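Local coordinates for NAD-dependent benzaldehyde dehydrogenase (PDB 3RHE), which is of uncertain activity, possibly an NAD-dependent benzaldehyde dehydrogenase, and has the fold of the glyoxalase/bleomycin resistance (VOC) superfamily, at residues Ala40-Lys45 and Leu50-Gln55; Phe73-Asn76 and Met80-Glu83. One frame throughout, in Å; residues are numbered along the deposited sequence.

Contact 1 of 2, residues Ala40-Lys45 and Leu50-Gln55; sequences AMFVMK and LGLWAQ
Ala40 and Leu52 face each other as a hydrogen-bonded pair in the antiparallel beta hairpin formed by strands 39-43 and 49-54, part of the curved sheet of a glyoxalase/bleomycin resistance (VOC) fold. Two backbone bonds join them: Ala40 N gives its hydrogen to Leu52 O at 2.9 Å, and Leu52 N returns one to Ala40 O at 2.8 Å, almost straight at 173°. The same carbonyl also receives a CA-H...O contact from Gly51, with Gly51 CA 3.3 Å from Ala40 O.

Met41, a selenomethionine, lies opposite Gly51 in the non-hydrogen-bonded pair, where the two strands draw in to a CA-CA distance of 4.4 Å. Its side chain stands on the other face of the sheet from Ala40 and Phe42; the chain leaves the hairpin partner and packs on Ile33 and Leu9, while its CA-H makes a CA-H...O contact with Leu50 O.

Phe42 and Leu50 form the next hydrogen-bonded pair, closed by two nearly linear bonds. Ala40, Phe42, Leu50 and Leu52 share one buried, apolar face, where Tyr24 of helix 17-28 touches both Phe42 and Leu52, and Leu50 packs on Val10 and Phe12 of strand 8-14. With CG anti to its carbonyl carbon (chi1 -68°), the Phe42 ring stands over this face and presents an edge to the neighbouring strand. There Leu52 meets it diagonally, one methyl near the ring plane, with Leu52 CD1 3.8 Å from Phe42 CE1.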
loop_
_atom_site.group_PDB
_atom_site.type_symbol
_atom_site.label_atom_id
_atom_site.label_comp_id
_atom_site.label_asym_id
_atom_site.label_seq_id
_atom_site.Cartn_x
_atom_site.Cartn_y
_atom_site.Cartn_z
ATOM N N ALA A 40 4.328 5.644 -7.808
ATOM C CA ALA A 40 5.076 6.815 -7.360
ATOM C C ALA A 40 4.868 6.999 -5.865
ATOM O O ALA A 40 3.811 6.646 -5.326
ATOM C CB ALA A 40 4.667 8.062 -8.132
HETATM N N MSE A 41 5.881 7.515 -5.185
HETATM C CA MSE A 41 5.754 7.768 -3.764
HETATM C C MSE A 41 6.161 9.182 -3.377
HETATM O O MSE A 41 7.232 9.658 -3.771
HETATM C CB MSE A 41 6.579 6.779 -2.952
HETATM C CG MSE A 41 6.589 7.172 -1.483
HETATM SE SE MSE A 41 6.792 5.694 -0.278
HETATM C CE MSE A 41 8.666 5.299 -0.639
ATOM N N PHE A 42 5.310 9.828 -2.584
ATOM C CA PHE A 42 5.592 11.156 -2.035
ATOM C C PHE A 42 5.725 11.058 -0.525
ATOM O O PHE A 42 4.982 10.330 0.142
ATOM C CB PHE A 42 4.489 12.170 -2.387
ATOM C CG PHE A 42 4.418 12.522 -3.846
ATOM C CD1 PHE A 42 3.711 11.726 -4.733
ATOM C CD2 PHE A 42 5.049 13.656 -4.328
ATOM C CE1 PHE A 42 3.637 12.050 -6.072
ATOM C CE2 PHE A 42 4.980 13.991 -5.668
ATOM C CZ PHE A 42 4.272 13.180 -6.546
ATOM N N VAL A 43 6.683 11.794 0.016
ATOM C CA VAL A 43 6.866 11.844 1.446
ATOM C C VAL A 43 6.749 13.279 1.922
ATOM O O VAL A 43 7.484 14.153 1.461
ATOM C CB VAL A 43 8.222 11.255 1.849
ATOM C CG1 VAL A 43 8.464 11.469 3.326
ATOM C CG2 VAL A 43 8.270 9.781 1.490
HETATM N N MSE A 44 5.808 13.517 2.834
HETATM C CA MSE A 44 5.590 14.850 3.378
HETATM C C MSE A 44 6.702 15.254 4.328
HETATM O O MSE A 44 7.199 14.443 5.100
HETATM C CB MSE A 44 4.272 14.912 4.144
HETATM C CG MSE A 44 3.095 14.354 3.397
HETATM SE SE MSE A 44 2.892 15.203 1.654
HETATM C CE MSE A 44 1.234 14.306 1.152
ATOM N N LYS A 45 7.080 16.522 4.270
ATOM C CA LYS A 45 7.959 17.101 5.269
ATOM C C LYS A 45 7.419 16.701 6.639
ATOM O O LYS A 45 8.179 16.386 7.556
ATOM C CB LYS A 45 7.977 18.623 5.113
ATOM C CG LYS A 45 9.071 19.322 5.895
ATOM C CD LYS A 45 9.060 20.821 5.632
ATOM C CE LYS A 45 10.125 21.526 6.457
ATOM N NZ LYS A 45 9.990 21.207 7.908
ATOM N N LEU A 50 2.663 8.954 0.880
ATOM C CA LEU A 50 1.571 8.721 -0.060
ATOM C C LEU A 50 2.066 8.009 -1.315
ATOM O O LEU A 50 2.944 8.520 -2.039
ATOM C CB LEU A 50 0.890 10.041 -0.441
ATOM C CG LEU A 50 -0.143 9.975 -1.569
ATOM C CD1 LEU A 50 -1.408 9.261 -1.111
ATOM C CD2 LEU A 50 -0.478 11.386 -2.067
ATOM N N GLY A 51 1.514 6.819 -1.552
ATOM C CA GLY A 51 1.809 6.055 -2.748
ATOM C C GLY A 51 0.691 6.072 -3.783
ATOM O O GLY A 51 -0.505 5.967 -3.464
ATOM N N LEU A 52 1.090 6.205 -5.042
ATOM C CA LEU A 52 0.169 6.155 -6.166
ATOM C C LEU A 52 0.472 4.884 -6.968
ATOM O O LEU A 52 1.542 4.762 -7.562
ATOM C CB LEU A 52 0.341 7.394 -7.041
ATOM C CG LEU A 52 0.324 8.738 -6.298
ATOM C CD1 LEU A 52 0.762 9.881 -7.232
ATOM C CD2 LEU A 52 -1.059 9.025 -5.677
ATOM N N TRP A 53 -0.485 3.962 -6.996
ATOM C CA TRP A 53 -0.268 2.613 -7.496
ATOM C C TRP A 53 -1.243 2.265 -8.632
ATOM O O TRP A 53 -2.469 2.376 -8.479
ATOM C CB TRP A 53 -0.412 1.646 -6.309
ATOM C CG TRP A 53 0.171 0.275 -6.472
ATOM C CD1 TRP A 53 1.048 -0.158 -7.436
ATOM C CD2 TRP A 53 -0.057 -0.845 -5.603
ATOM N NE1 TRP A 53 1.356 -1.496 -7.230
ATOM C CE2 TRP A 53 0.693 -1.934 -6.110
ATOM C CE3 TRP A 53 -0.838 -1.035 -4.453
ATOM C CZ2 TRP A 53 0.686 -3.192 -5.504
ATOM C CZ3 TRP A 53 -0.846 -2.295 -3.854
ATOM C CH2 TRP A 53 -0.088 -3.354 -4.385
ATOM N N ALA A 54 -0.692 1.869 -9.780
ATOM C CA ALA A 54 -1.504 1.539 -10.948
ATOM C C ALA A 54 -2.594 0.522 -10.614
ATOM O O ALA A 54 -2.312 -0.580 -10.143
ATOM C CB ALA A 54 -0.636 1.043 -12.114
ATOM N N GLN A 55 -3.834 0.911 -10.885
ATOM C CA GLN A 55 -5.011 0.126 -10.530
ATOM C C GLN A 55 -4.930 -1.299 -11.075
ATOM O O GLN A 55 -5.379 -2.253 -10.435
ATOM C CB GLN A 55 -6.263 0.825 -11.060
ATOM C CG GLN A 55 -7.563 0.407 -10.404
ATOM C CD GLN A 55 -8.732 1.296 -10.823
ATOM O OE1 GLN A 55 -9.866 1.100 -10.378
ATOM N NE2 GLN A 55 -8.455 2.280 -11.685
#

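Contact 2 of 2, residues Phe73-Asn76 and Met80-Glu83; sequences FQVN and MVDE
Val75 lays its branched side chain across the first part of helix 78-90, its CB against the CG of Met80, a selenomethionine, at 3.6 Å. This is a tight strand-to-helix connection of the VOC fold: the chain leaves strand 69-74, turns, and enters the helix within a few residues, so that Val75 and Asn76 pack on the early part of the helix. No hydrogen bond links the two segments, and the grip between them is made by side-chain packing.

The two methyls of Val75 divide the work. CG1 lies beside Met80 CG; with CG1 anti to the carbonyl carbon (chi1 -59°), CG2 is left between the backbone N and the carbonyl carbon and reaches Val81. Val75 CG2 lies 3.5 Å from Val81 CG2. Val81 is the buried member; it continues inward onto Tyr106 and Phe108 of strand 105-111 and Cys122 of strand 117-123, which seats the helix on the sheet. Val75 itself is tied to the sheet by backbone bonding with Phe121.

Farther out, Met80 is more exposed, and Ser77 OG is hydrogen-bonded to its backbone N. Its side chain sets off with CG anti to the backbone N, then bends at chi2 (57°), crossing the Asn76 side chain at about a right angle. Across the contact the amide oxygen meets aliphatic carbon: Asn76 OD1 lies 3.4 Å from Met80 CB.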
loop_
_atom_site.group_PDB
_atom_site.type_symbol
_atom_site.label_atom_id
_atom_site.label_comp_id
_atom_site.label_asym_id
_atom_site.label_seq_id
_atom_site.Cartn_x
_atom_site.Cartn_y
_atom_site.Cartn_z
ATOM N N PHE A 73 0.898 -0.734 6.164
ATOM C CA PHE A 73 1.850 -0.758 7.263
ATOM C C PHE A 73 3.083 -1.512 6.775
ATOM O O PHE A 73 3.010 -2.713 6.541
ATOM C CB PHE A 73 1.292 -1.541 8.461
ATOM C CG PHE A 73 -0.101 -1.137 8.892
ATOM C CD1 PHE A 73 -0.301 -0.457 10.089
ATOM C CD2 PHE A 73 -1.212 -1.462 8.123
ATOM C CE1 PHE A 73 -1.577 -0.092 10.497
ATOM C CE2 PHE A 73 -2.484 -1.103 8.525
ATOM C CZ PHE A 73 -2.669 -0.416 9.715
ATOM N N GLN A 74 4.204 -0.815 6.624
ATOM C CA GLN A 74 5.443 -1.438 6.183
ATOM C C GLN A 74 6.190 -1.998 7.394
ATOM O O GLN A 74 6.397 -1.286 8.382
ATOM C CB GLN A 74 6.326 -0.445 5.428
ATOM C CG GLN A 74 7.530 -1.104 4.767
ATOM C CD GLN A 74 8.452 -0.112 4.071
ATOM O OE1 GLN A 74 8.078 1.035 3.809
ATOM N NE2 GLN A 74 9.672 -0.552 3.774
ATOM N N VAL A 75 6.562 -3.274 7.333
ATOM C CA VAL A 75 7.281 -3.896 8.454
ATOM C C VAL A 75 8.645 -4.427 8.030
ATOM O O VAL A 75 8.970 -4.474 6.838
ATOM C CB VAL A 75 6.450 -5.014 9.167
ATOM C CG1 VAL A 75 5.164 -4.434 9.704
ATOM C CG2 VAL A 75 6.153 -6.169 8.214
ATOM N N ASN A 76 9.427 -4.843 9.020
ATOM C CA ASN A 76 10.848 -5.118 8.839
ATOM C C ASN A 76 11.218 -6.418 8.093
ATOM O O ASN A 76 12.280 -6.505 7.467
ATOM C CB ASN A 76 11.555 -5.061 10.208
ATOM C CG ASN A 76 11.305 -6.313 11.056
ATOM O OD1 ASN A 76 10.304 -6.420 11.782
ATOM N ND2 ASN A 76 12.227 -7.257 10.974
HETATM N N MSE A 80 7.959 -10.847 10.377
HETATM C CA MSE A 80 7.055 -9.902 11.034
HETATM C C MSE A 80 5.689 -9.869 10.324
HETATM O O MSE A 80 4.647 -9.781 10.974
HETATM C CB MSE A 80 7.664 -8.490 11.108
HETATM C CG MSE A 80 6.759 -7.487 11.816
HETATM SE SE MSE A 80 6.312 -8.079 13.627
HETATM C CE MSE A 80 7.620 -7.065 14.644
ATOM N N VAL A 81 5.697 -9.931 8.994
ATOM C CA VAL A 81 4.441 -10.052 8.246
ATOM C C VAL A 81 3.633 -11.264 8.708
ATOM O O VAL A 81 2.439 -11.163 8.936
ATOM C CB VAL A 81 4.685 -10.195 6.729
ATOM C CG1 VAL A 81 3.371 -10.492 6.007
ATOM C CG2 VAL A 81 5.357 -8.959 6.177
ATOM N N ASP A 82 4.287 -12.422 8.840
ATOM C CA ASP A 82 3.596 -13.624 9.319
ATOM C C ASP A 82 3.093 -13.453 10.748
ATOM O O ASP A 82 1.991 -13.882 11.085
ATOM C CB ASP A 82 4.509 -14.858 9.248
ATOM C CG ASP A 82 4.771 -15.301 7.826
ATOM O OD1 ASP A 82 3.880 -15.109 6.968
ATOM O OD2 ASP A 82 5.867 -15.828 7.570
ATOM N N GLU A 83 3.910 -12.834 11.588
ATOM C CA GLU A 83 3.527 -12.632 12.985
ATOM C C GLU A 83 2.273 -11.755 13.073
ATOM O O GLU A 83 1.349 -12.069 13.817
ATOM C CB GLU A 83 4.700 -12.047 13.773
ATOM C CG GLU A 83 4.380 -11.485 15.161
ATOM C CD GLU A 83 3.767 -12.513 16.110
ATOM O OE1 GLU A 83 3.940 -13.734 15.901
ATOM O OE2 GLU A 83 3.110 -12.083 17.079
#

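Overall arrangement
Contact 1 comes first along the chain and contact 2 follows it without overlap, strand 49-54 leading to strand 69-74 across a linker that includes the unmodelled residues 64-67. Their centres are 20 Å apart, on opposite sides of the chain's centre, and they do not touch, the nearest atoms being about 6 Å apart. Both belong to the same mixed sheet: strand 8-14 pairs with 49-54 on one side and 69-74 on the other. Contact 1 builds the hairpin next to helix 17-28, and contact 2 joins the sheet to helix 78-90. The two contacts thus lie beside different helices on one shared sheet, consistent with the fold of the VOC superfamily.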